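Local coordinates for UPF0098 protein CT_736 (Chlamydia trachomatis, PDB 3N08) that is of unknown function but, as a bacterial homologue of phosphatidylethanolamine-binding proteins and Raf kinase inhibitor protein, may bind an anionic or phospholipid-like ligand, at residues B[8-13]-B[29-34]; B[45-50]-B[127-132]; B[64-69]-B[86-91]; B[113-118]-B[141-146]. All coordinates share one frame; numbering follows the deposited sequence. Where two conformers were deposited one is given.

Contact 1: residues B[8-13]-B[29-34]; sequences SQAFSY and SPPLSF
S8 points its hydroxyl at the backbone of P31: OG donates to the carbonyl O of P31 at 2.7 Å, arriving 26° off the carbonyl plane. The torsion of S8 (chi1 176°) swings OG away from its own N and puts it beside its carbonyl carbon, where it also accepts from the N of A10 at 3.0 Å. That second bond closes an ST turn, so one hydroxyl both shapes the turn after strand 5-7 and ties it to the segment 29-34. The turn brings A10 round against the ring of P31, with CB of A10 3.8 Å from CG of P31, while CG of the same proline also lies near S8 OG. F11 meets P30 with the edge of its ring, CE1 lying 4.4 Å from CB of P30; CB of S8 lies over one face, toward the rim. CB of S8 also comes within 4.2 Å of CD2 of L32. Y21, in a following loop, packs on both A10 and P31. From strand 140-150, L146 touches S8, F11 and L32, and F112 of strand 108-117 lies against P30 and L32, placing the turn and the start of strand 32-35 over the larger sheet.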
# COMPACT_ATOMS: atom_id res chain seq x y z
N SER B 8 4.28 -2.57 8.61
CA SER B 8 4.78 -3.00 9.89
C SER B 8 5.07 -1.79 10.75
O SER B 8 5.67 -0.82 10.30
CB SER B 8 6.05 -3.83 9.74
OG SER B 8 6.56 -4.16 11.02
N GLN B 9 4.63 -1.85 12.01
CA GLN B 9 4.98 -0.82 12.97
C GLN B 9 6.48 -0.79 13.25
O GLN B 9 7.00 0.22 13.73
CB GLN B 9 4.23 -1.02 14.29
CG GLN B 9 2.71 -0.96 14.14
CD GLN B 9 1.96 -1.74 15.23
OE1 GLN B 9 2.51 -2.66 15.85
NE2 GLN B 9 0.71 -1.37 15.45
N ALA B 10 7.18 -1.86 12.89
CA ALA B 10 8.58 -2.02 13.22
C ALA B 10 9.52 -1.41 12.18
O ALA B 10 10.70 -1.15 12.50
CB ALA B 10 8.92 -3.51 13.43
N PHE B 11 9.07 -1.22 10.95
CA PHE B 11 9.94 -0.67 9.91
C PHE B 11 9.11 -0.25 8.72
O PHE B 11 8.09 -0.88 8.39
CB PHE B 11 11.01 -1.66 9.43
CG PHE B 11 10.48 -2.95 8.89
CD1 PHE B 11 10.12 -3.99 9.73
CD2 PHE B 11 10.36 -3.13 7.52
CE1 PHE B 11 9.62 -5.18 9.19
CE2 PHE B 11 9.86 -4.31 7.00
CZ PHE B 11 9.49 -5.33 7.83
N SER B 12 9.58 0.80 8.05
CA SER B 12 8.98 1.28 6.83
C SER B 12 9.68 0.67 5.61
O SER B 12 10.75 0.07 5.72
CB SER B 12 9.08 2.81 6.77
OG SER B 12 8.32 3.38 7.81
N TYR B 13 9.06 0.84 4.44
CA TYR B 13 9.56 0.21 3.23
C TYR B 13 11.03 0.56 2.96
O TYR B 13 11.40 1.72 2.86
CB TYR B 13 8.68 0.58 2.02
CG TYR B 13 8.95 -0.30 0.83
CD1 TYR B 13 10.08 -0.10 0.06
CD2 TYR B 13 8.11 -1.36 0.50
CE1 TYR B 13 10.35 -0.91 -1.00
CE2 TYR B 13 8.37 -2.16 -0.56
CZ TYR B 13 9.50 -1.95 -1.29
OH TYR B 13 9.76 -2.77 -2.37
N SER B 29 8.91 -13.53 14.80
CA SER B 29 8.30 -12.94 13.62
C SER B 29 7.95 -11.47 13.88
O SER B 29 7.54 -11.12 14.98
CB SER B 29 7.08 -13.77 13.20
OG SER B 29 6.05 -13.68 14.17
N PRO B 30 8.16 -10.61 12.88
CA PRO B 30 7.88 -9.18 13.06
C PRO B 30 6.39 -8.89 13.03
O PRO B 30 5.62 -9.66 12.43
CB PRO B 30 8.55 -8.55 11.83
CG PRO B 30 8.45 -9.65 10.77
CD PRO B 30 8.64 -10.93 11.53
N PRO B 31 5.99 -7.77 13.66
CA PRO B 31 4.59 -7.36 13.57
C PRO B 31 4.23 -6.94 12.15
O PRO B 31 5.03 -6.32 11.45
CB PRO B 31 4.51 -6.17 14.53
CG PRO B 31 5.88 -5.59 14.48
CD PRO B 31 6.83 -6.76 14.29
N LEU B 32 3.06 -7.34 11.69
CA LEU B 32 2.57 -6.95 10.38
C LEU B 32 1.12 -6.57 10.46
O LEU B 32 0.37 -7.13 11.26
CB LEU B 32 2.69 -8.12 9.42
CG LEU B 32 4.12 -8.61 9.16
CD1 LEU B 32 4.08 -9.95 8.42
CD2 LEU B 32 4.87 -7.58 8.32
N SER B 33 0.71 -5.62 9.63
CA SER B 33 -0.67 -5.15 9.56
C SER B 33 -1.19 -5.23 8.14
O SER B 33 -0.52 -4.81 7.19
CB SER B 33 -0.78 -3.69 9.99
OG SER B 33 -0.45 -3.55 11.36
N PHE B 34 -2.38 -5.76 8.00
CA PHE B 34 -3.08 -5.84 6.74
C PHE B 34 -4.22 -4.83 6.80
O PHE B 34 -4.94 -4.76 7.81
CB PHE B 34 -3.68 -7.24 6.55
CG PHE B 34 -2.66 -8.35 6.55
CD1 PHE B 34 -2.16 -8.85 7.74
CD2 PHE B 34 -2.20 -8.89 5.36
CE1 PHE B 34 -1.22 -9.88 7.74
CE2 PHE B 34 -1.29 -9.93 5.36
CZ PHE B 34 -0.79 -10.42 6.54

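Contact 2: residues B[45-50]-B[127-132]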
# COMPACT_ATOMS: atom_id res chain seq x y z
N VAL B 45 -3.00 -14.57 2.21
CA VAL B 45 -1.75 -15.31 2.11
C VAL B 45 -0.58 -14.37 2.34
O VAL B 45 -0.60 -13.23 1.85
CB VAL B 45 -1.61 -15.93 0.72
CG1 VAL B 45 -0.27 -16.65 0.56
CG2 VAL B 45 -2.80 -16.86 0.43
N LEU B 46 0.43 -14.85 3.04
CA LEU B 46 1.69 -14.12 3.25
C LEU B 46 2.88 -14.97 2.82
O LEU B 46 2.98 -16.12 3.23
CB LEU B 46 1.80 -13.74 4.72
CG LEU B 46 3.11 -13.06 5.13
CD1 LEU B 46 3.24 -11.68 4.58
CD2 LEU B 46 3.30 -13.03 6.63
N ILE B 47 3.76 -14.42 1.99
CA ILE B 47 5.00 -15.10 1.61
C ILE B 47 6.14 -14.12 1.87
O ILE B 47 6.10 -12.99 1.39
CB ILE B 47 4.99 -15.54 0.14
CG1 ILE B 47 3.84 -16.49 -0.12
CG2 ILE B 47 6.34 -16.17 -0.25
CD1 ILE B 47 3.66 -16.87 -1.58
N VAL B 48 7.16 -14.55 2.62
CA VAL B 48 8.31 -13.71 2.91
C VAL B 48 9.52 -14.39 2.33
O VAL B 48 9.77 -15.57 2.59
CB VAL B 48 8.50 -13.50 4.42
CG1 VAL B 48 9.65 -12.58 4.73
CG2 VAL B 48 7.21 -13.00 5.06
N GLU B 49 10.29 -13.64 1.57
CA GLU B 49 11.43 -14.22 0.91
C GLU B 49 12.59 -13.27 0.76
O GLU B 49 12.44 -12.05 0.82
CB GLU B 49 11.03 -14.78 -0.44
CG GLU B 49 10.47 -13.75 -1.37
CD GLU B 49 9.86 -14.38 -2.63
OE1 GLU B 49 9.32 -15.50 -2.55
OE2 GLU B 49 9.93 -13.75 -3.70
N ASP B 50 13.77 -13.87 0.53
CA ASP B 50 15.05 -13.16 0.42
C ASP B 50 15.70 -13.47 -0.93
O ASP B 50 16.22 -14.55 -1.15
CB ASP B 50 15.94 -13.62 1.57
CG ASP B 50 17.34 -12.98 1.56
OD1 ASP B 50 17.63 -12.10 0.74
OD2 ASP B 50 18.13 -13.37 2.46
N VAL B 127 2.90 -27.31 2.98
CA VAL B 127 2.78 -26.60 1.71
C VAL B 127 4.03 -25.78 1.36
O VAL B 127 4.49 -24.97 2.16
CB VAL B 127 1.53 -25.67 1.72
CG1 VAL B 127 1.52 -24.75 0.50
CG2 VAL B 127 0.27 -26.53 1.78
N THR B 128 4.58 -26.01 0.18
CA THR B 128 5.70 -25.23 -0.31
C THR B 128 5.21 -24.01 -1.11
O THR B 128 4.06 -23.95 -1.53
CB THR B 128 6.58 -26.05 -1.26
OG1 THR B 128 5.81 -26.40 -2.42
CG2 THR B 128 7.10 -27.33 -0.59
N LYS B 129 6.10 -23.05 -1.34
CA LYS B 129 5.74 -21.91 -2.16
C LYS B 129 5.19 -22.32 -3.53
O LYS B 129 4.18 -21.79 -3.98
CB LYS B 129 6.94 -20.99 -2.35
CG LYS B 129 6.61 -19.80 -3.25
CD LYS B 129 7.75 -18.82 -3.41
CE LYS B 129 7.44 -17.76 -4.46
NZ LYS B 129 8.67 -17.01 -4.82
N GLU B 130 5.86 -23.25 -4.21
CA GLU B 130 5.40 -23.69 -5.52
C GLU B 130 3.97 -24.22 -5.46
O GLU B 130 3.14 -23.87 -6.30
CB GLU B 130 6.35 -24.74 -6.10
CG GLU B 130 5.93 -25.24 -7.48
CD GLU B 130 6.93 -26.23 -8.08
OE1 GLU B 130 7.64 -26.91 -7.31
OE2 GLU B 130 7.00 -26.32 -9.32
N GLN B 131 3.68 -25.06 -4.47
CA GLN B 131 2.33 -25.62 -4.32
C GLN B 131 1.28 -24.55 -4.01
O GLN B 131 0.15 -24.57 -4.51
CB GLN B 131 2.33 -26.66 -3.21
CG GLN B 131 3.10 -27.92 -3.55
CD GLN B 131 3.27 -28.83 -2.34
OE1 GLN B 131 3.23 -28.39 -1.21
NE2 GLN B 131 3.45 -30.12 -2.61
N LEU B 132 1.67 -23.61 -3.16
CA LEU B 132 0.80 -22.50 -2.77
C LEU B 132 0.45 -21.62 -3.96
O LEU B 132 -0.71 -21.26 -4.16
CB LEU B 132 1.49 -21.69 -1.67
CG LEU B 132 0.70 -20.49 -1.18
CD1 LEU B 132 -0.72 -20.88 -0.76
CD2 LEU B 132 1.43 -19.87 -0.02
O HOH W 1 9.39 -13.89 -6.04
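A helix packed on a face of the large sheet brings 127-132 against residues 45-50 of strand 43-50, whose V45, I47 and E49 all direct their side chains at the helix. L132 supplies the apolar contact: its CD2 meets CG1 of V45 tip to tip at 3.7 Å and, also end-on, CD1 of I47 at 4.1 Å. One turn earlier, K129 runs out fully extended, its CD passing 4.4 Å from CG2 of I47, and its ammonium reaches E49. There NZ of K129 donates to OE1 of E49 at 2.8 Å, a salt bridge made on the syn lone pair of that oxygen, with the two side chains crossing at about a right angle. The carboxylate lies within the reach of the lysine because CG of E49 sits between the backbone N and carbonyl carbon (chi1 60°). I64 and L62 pack on both charged side chains, and such partial shielding would be expected to strengthen their attraction. The helix start is fixed by a capping box: Q131 N donates to OG1 of T128 at 3.2 Å, and T128 N returns a bond to OE1 of Q131. An amphipathic helix thus lies on the large sheet, L132 over V45 and I47 and K129 reaching along to E49.

Contact 3: residues B[64-69]-B[86-91]; sequences IHWIVY and AVQGLN
Y69 and V87 share the largest buried surfaces here and face each other from neighbouring antiparallel strands. CB of V87 sits over one face of the tyrosine ring, 3.8 Å from its centroid and close to the ring normal, a CH-pi contact, while CG1 of V87 approaches CE1 of Y69 at 3.4 Å. The ring is folded back over the valine because CG of Y69 lies between its backbone N and carbonyl carbon (chi1 75°); its OH is bonded further on to the carbonyls of S122 and E124. Their backbones form a hydrogen-bonded pair, Y69 N to V87 O and V87 N to Y69 O. The next pair, V68 with Q88, is non-hydrogen-bonded and turns its side chains to the other face.

I67 comes next in buried area. Its O accepts from G89 N at 2.9 Å, whereas a bridging water accepts from I67 N and donates to G89 O, taking the place of a direct backbone bond there. CG2 of I67 lies 3.8 Å from CA of G89. Across the other face, NE1 of W66 donates to OE1 of Q88 at 2.9 Å and nearly straight (171°), in the indole plane, with ring and amide planes 68° apart. The indole N-H, a polar group on a buried residue, is thereby satisfied, and so straight a bond would restrain both side chains.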
# COMPACT_ATOMS: atom_id res chain seq x y z
N ILE B 64 12.93 -18.74 0.93
CA ILE B 64 11.64 -18.45 1.54
C ILE B 64 11.77 -18.54 3.05
O ILE B 64 12.19 -19.58 3.60
CB ILE B 64 10.56 -19.45 1.06
CG1 ILE B 64 10.42 -19.44 -0.46
CG2 ILE B 64 9.25 -19.16 1.76
CD1 ILE B 64 10.38 -18.10 -1.11
N HIS B 65 11.45 -17.44 3.71
CA HIS B 65 11.54 -17.33 5.15
C HIS B 65 10.24 -17.62 5.89
O HIS B 65 10.28 -17.94 7.06
CB HIS B 65 12.11 -15.95 5.55
CG HIS B 65 13.58 -15.85 5.35
ND1 HIS B 65 14.48 -15.94 6.40
CD2 HIS B 65 14.33 -15.81 4.23
CE1 HIS B 65 15.71 -15.89 5.93
NE2 HIS B 65 15.65 -15.81 4.62
N TRP B 66 9.10 -17.47 5.23
CA TRP B 66 7.81 -17.67 5.91
C TRP B 66 6.72 -17.83 4.87
O TRP B 66 6.64 -17.04 3.93
CB TRP B 66 7.49 -16.47 6.81
CG TRP B 66 6.56 -16.74 7.96
CD1 TRP B 66 6.13 -17.94 8.43
CD2 TRP B 66 5.99 -15.74 8.82
NE1 TRP B 66 5.30 -17.74 9.53
CE2 TRP B 66 5.21 -16.40 9.78
CE3 TRP B 66 6.06 -14.34 8.85
CZ2 TRP B 66 4.49 -15.72 10.78
CZ3 TRP B 66 5.36 -13.66 9.85
CH2 TRP B 66 4.59 -14.35 10.80
N ILE B 67 5.84 -18.80 5.09
CA ILE B 67 4.61 -18.95 4.36
C ILE B 67 3.46 -19.09 5.35
O ILE B 67 3.49 -19.96 6.24
CB ILE B 67 4.67 -20.22 3.48
CG1 ILE B 67 5.70 -20.04 2.37
CG2 ILE B 67 3.28 -20.55 2.91
CD1 ILE B 67 5.82 -21.24 1.43
N VAL B 68 2.43 -18.29 5.11
CA VAL B 68 1.19 -18.40 5.87
C VAL B 68 0.04 -18.30 4.88
O VAL B 68 0.02 -17.42 4.04
CB VAL B 68 1.03 -17.28 6.91
CG1 VAL B 68 -0.24 -17.47 7.72
CG2 VAL B 68 2.23 -17.24 7.84
N TYR B 69 -0.95 -19.19 4.97
CA TYR B 69 -2.11 -19.05 4.12
C TYR B 69 -3.38 -19.37 4.90
O TYR B 69 -3.33 -19.89 6.01
CB TYR B 69 -1.97 -19.90 2.84
CG TYR B 69 -2.16 -21.38 3.01
CD1 TYR B 69 -1.09 -22.21 3.33
CD2 TYR B 69 -3.40 -21.96 2.81
CE1 TYR B 69 -1.27 -23.58 3.47
CE2 TYR B 69 -3.59 -23.31 2.94
CZ TYR B 69 -2.52 -24.11 3.26
OH TYR B 69 -2.74 -25.46 3.38
N ALA B 86 -4.00 -19.72 11.34
CA ALA B 86 -3.98 -19.93 9.89
C ALA B 86 -3.01 -21.09 9.68
O ALA B 86 -2.52 -21.68 10.63
CB ALA B 86 -3.49 -18.67 9.18
N VAL B 87 -2.71 -21.41 8.43
CA VAL B 87 -1.84 -22.54 8.12
C VAL B 87 -0.46 -22.00 7.79
O VAL B 87 -0.32 -21.07 7.01
CB VAL B 87 -2.37 -23.34 6.92
CG1 VAL B 87 -1.52 -24.56 6.69
CG2 VAL B 87 -3.85 -23.70 7.13
N GLN B 88 0.56 -22.59 8.40
CA GLN B 88 1.93 -22.24 8.03
C GLN B 88 2.51 -23.28 7.10
O GLN B 88 2.30 -24.49 7.25
CB GLN B 88 2.79 -22.03 9.27
CG GLN B 88 2.30 -20.82 10.07
CD GLN B 88 3.16 -20.49 11.28
OE1 GLN B 88 4.24 -19.92 11.16
NE2 GLN B 88 2.66 -20.83 12.46
N GLY B 89 3.22 -22.80 6.09
CA GLY B 89 3.85 -23.65 5.11
C GLY B 89 5.32 -23.82 5.42
O GLY B 89 5.80 -23.44 6.50
N LEU B 90 6.03 -24.42 4.47
CA LEU B 90 7.44 -24.72 4.64
C LEU B 90 8.32 -23.62 4.14
O LEU B 90 8.11 -23.09 3.06
CB LEU B 90 7.78 -25.99 3.89
CG LEU B 90 7.02 -27.23 4.34
CD1 LEU B 90 7.47 -28.42 3.50
CD2 LEU B 90 7.18 -27.53 5.83
N ASN B 91 9.33 -23.29 4.92
CA ASN B 91 10.36 -22.38 4.47
C ASN B 91 11.40 -23.18 3.68
O ASN B 91 11.29 -24.39 3.52
CB ASN B 91 10.94 -21.62 5.66
CG ASN B 91 11.58 -22.53 6.68
OD1 ASN B 91 12.29 -23.47 6.32
ND2 ASN B 91 11.35 -22.25 7.96
O HOH W 2 7.06 -20.90 6.64

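Contact 4: residues B[113-118]-B[141-146]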
# COMPACT_ATOMS: atom_id res chain seq x y z
N TYR B 113 5.09 -10.40 0.90
CA TYR B 113 4.04 -10.30 -0.10
C TYR B 113 2.74 -10.77 0.51
O TYR B 113 2.68 -11.86 1.05
CB TYR B 113 4.36 -11.18 -1.31
CG TYR B 113 5.62 -10.78 -2.04
CD1 TYR B 113 5.67 -9.59 -2.74
CD2 TYR B 113 6.75 -11.57 -2.02
CE1 TYR B 113 6.83 -9.21 -3.43
CE2 TYR B 113 7.89 -11.20 -2.71
CZ TYR B 113 7.92 -10.02 -3.40
OH TYR B 113 9.08 -9.67 -4.07
N ALA B 114 1.70 -9.96 0.38
CA ALA B 114 0.37 -10.36 0.79
C ALA B 114 -0.51 -10.54 -0.44
O ALA B 114 -0.43 -9.78 -1.42
CB ALA B 114 -0.24 -9.32 1.72
N TYR B 115 -1.38 -11.53 -0.37
CA TYR B 115 -2.33 -11.82 -1.43
C TYR B 115 -3.71 -11.98 -0.80
O TYR B 115 -3.85 -12.76 0.12
CB TYR B 115 -1.96 -13.12 -2.17
CG TYR B 115 -0.52 -13.19 -2.65
CD1 TYR B 115 0.48 -13.59 -1.79
CD2 TYR B 115 -0.17 -12.89 -3.95
CE1 TYR B 115 1.80 -13.68 -2.20
CE2 TYR B 115 1.17 -12.98 -4.37
CZ TYR B 115 2.13 -13.37 -3.48
OH TYR B 115 3.46 -13.48 -3.87
N ALA B 116 -4.71 -11.30 -1.35
CA ALA B 116 -6.10 -11.53 -0.97
C ALA B 116 -6.70 -12.47 -2.00
O ALA B 116 -6.60 -12.23 -3.21
CB ALA B 116 -6.88 -10.22 -0.94
N LEU B 117 -7.34 -13.53 -1.52
CA LEU B 117 -7.99 -14.52 -2.39
C LEU B 117 -9.51 -14.48 -2.22
O LEU B 117 -10.00 -14.18 -1.13
CB LEU B 117 -7.52 -15.93 -2.05
CG LEU B 117 -6.04 -16.22 -1.90
CD1 LEU B 117 -5.85 -17.72 -1.74
CD2 LEU B 117 -5.28 -15.73 -3.10
N ASP B 118 -10.23 -14.84 -3.28
CA ASP B 118 -11.68 -14.97 -3.19
C ASP B 118 -12.15 -16.38 -2.85
O ASP B 118 -13.32 -16.73 -3.08
CB ASP B 118 -12.33 -14.50 -4.49
CG ASP B 118 -11.87 -15.31 -5.69
OD1 ASP B 118 -11.23 -16.37 -5.56
OD2 ASP B 118 -12.22 -14.89 -6.82
N ILE B 141 -7.17 -11.62 -5.91
CA ILE B 141 -7.90 -10.41 -6.24
C ILE B 141 -7.13 -9.14 -5.93
O ILE B 141 -7.44 -8.09 -6.50
CB ILE B 141 -9.32 -10.41 -5.62
CG1 ILE B 141 -9.30 -10.40 -4.10
CG2 ILE B 141 -10.13 -11.60 -6.19
CD1 ILE B 141 -10.71 -10.38 -3.49
N ALA B 142 -6.11 -9.23 -5.10
CA ALA B 142 -5.26 -8.07 -4.80
C ALA B 142 -3.96 -8.54 -4.19
O ALA B 142 -3.91 -9.63 -3.61
CB ALA B 142 -5.97 -7.12 -3.83
N THR B 143 -2.95 -7.70 -4.28
CA THR B 143 -1.68 -7.99 -3.66
C THR B 143 -1.17 -6.73 -2.98
O THR B 143 -1.67 -5.62 -3.24
CB THR B 143 -0.69 -8.50 -4.72
OG1 THR B 143 0.47 -9.09 -4.10
CG2 THR B 143 -0.29 -7.38 -5.66
N ALA B 144 -0.22 -6.91 -2.07
CA ALA B 144 0.50 -5.82 -1.46
C ALA B 144 1.91 -6.28 -1.12
O ALA B 144 2.19 -7.48 -1.07
CB ALA B 144 -0.22 -5.32 -0.22
N GLU B 145 2.81 -5.34 -0.93
CA GLU B 145 4.22 -5.66 -0.74
C GLU B 145 4.84 -4.74 0.30
O GLU B 145 4.57 -3.54 0.30
CB GLU B 145 4.97 -5.48 -2.06
CG GLU B 145 6.50 -5.61 -1.99
CD GLU B 145 7.19 -5.31 -3.34
OE1 GLU B 145 6.78 -5.88 -4.38
OE2 GLU B 145 8.12 -4.50 -3.36
N LEU B 146 5.67 -5.32 1.16
CA LEU B 146 6.50 -4.59 2.10
C LEU B 146 7.91 -5.16 1.95
O LEU B 146 8.08 -6.31 1.64
CB LEU B 146 5.96 -4.79 3.52
CG LEU B 146 6.81 -4.21 4.64
CD1 LEU B 146 6.87 -2.67 4.61
CD2 LEU B 146 6.22 -4.67 5.98
O HOH W 3 8.95 -7.08 -5.25
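T143 carries OG1 opposite its backbone N across the CA-CB bond (chi1 -166°), which aims the hydroxyl at the O of A114 on the neighbouring strand, 2.9 Å away. E145 takes the same turn at chi1 (172°) and then runs extended, lying alongside Y113 and pointing the same way, with carboxylate and ring planes almost perpendicular. OE1 of E145 stands at the ring edge, 3.5 Å from CE1 of Y113, and a water in the ring plane joins OE1 to the tyrosine OH. OE2 of E145 is taken by the hydroxyl of Y13. The carbonyl of A114 is gripped twice: the hydroxyl of T143 and the N of A144 reach its O from opposite faces of its plane. D137 of the second subunit accepts from the N of T143, so this strand edge also meets the dimer partner. A114 pairs with A144, and A116 with A142, as hydrogen-bonded pairs whose small CB atoms share one face, 4.4 Å apart in A114 and A144. The strand pairing is disturbed at its far end, where I141 N donates to A116 O at 2.8 Å and I141 and A142 both face A116, a classic beta bulge between the antiparallel strands 108-117 and 140-150.

In the fold
Contacts 2, 3 and 4 are built on the same mixed sheet: strand 43-50 lies between 63-71 and 108-117, so contact 2 adjoins both others. Contacts 2 and 3 have centres only about 6 Å apart, joined by V48 O to H65 N at 2.7 Å, and helix 129-136 also packs on I64 and I67. Contacts 2 and 4, about 12 Å between centres, share the backbone pairing of I47 with Y113. Contact 1 lies across the chain's centre from contact 2, yet L32 CD1 touches L46 CD2 at 3.6 Å. It reaches contact 4 through Y13 OH and E145 OE2, 2.6 Å apart; both contacts also touch the second subunit.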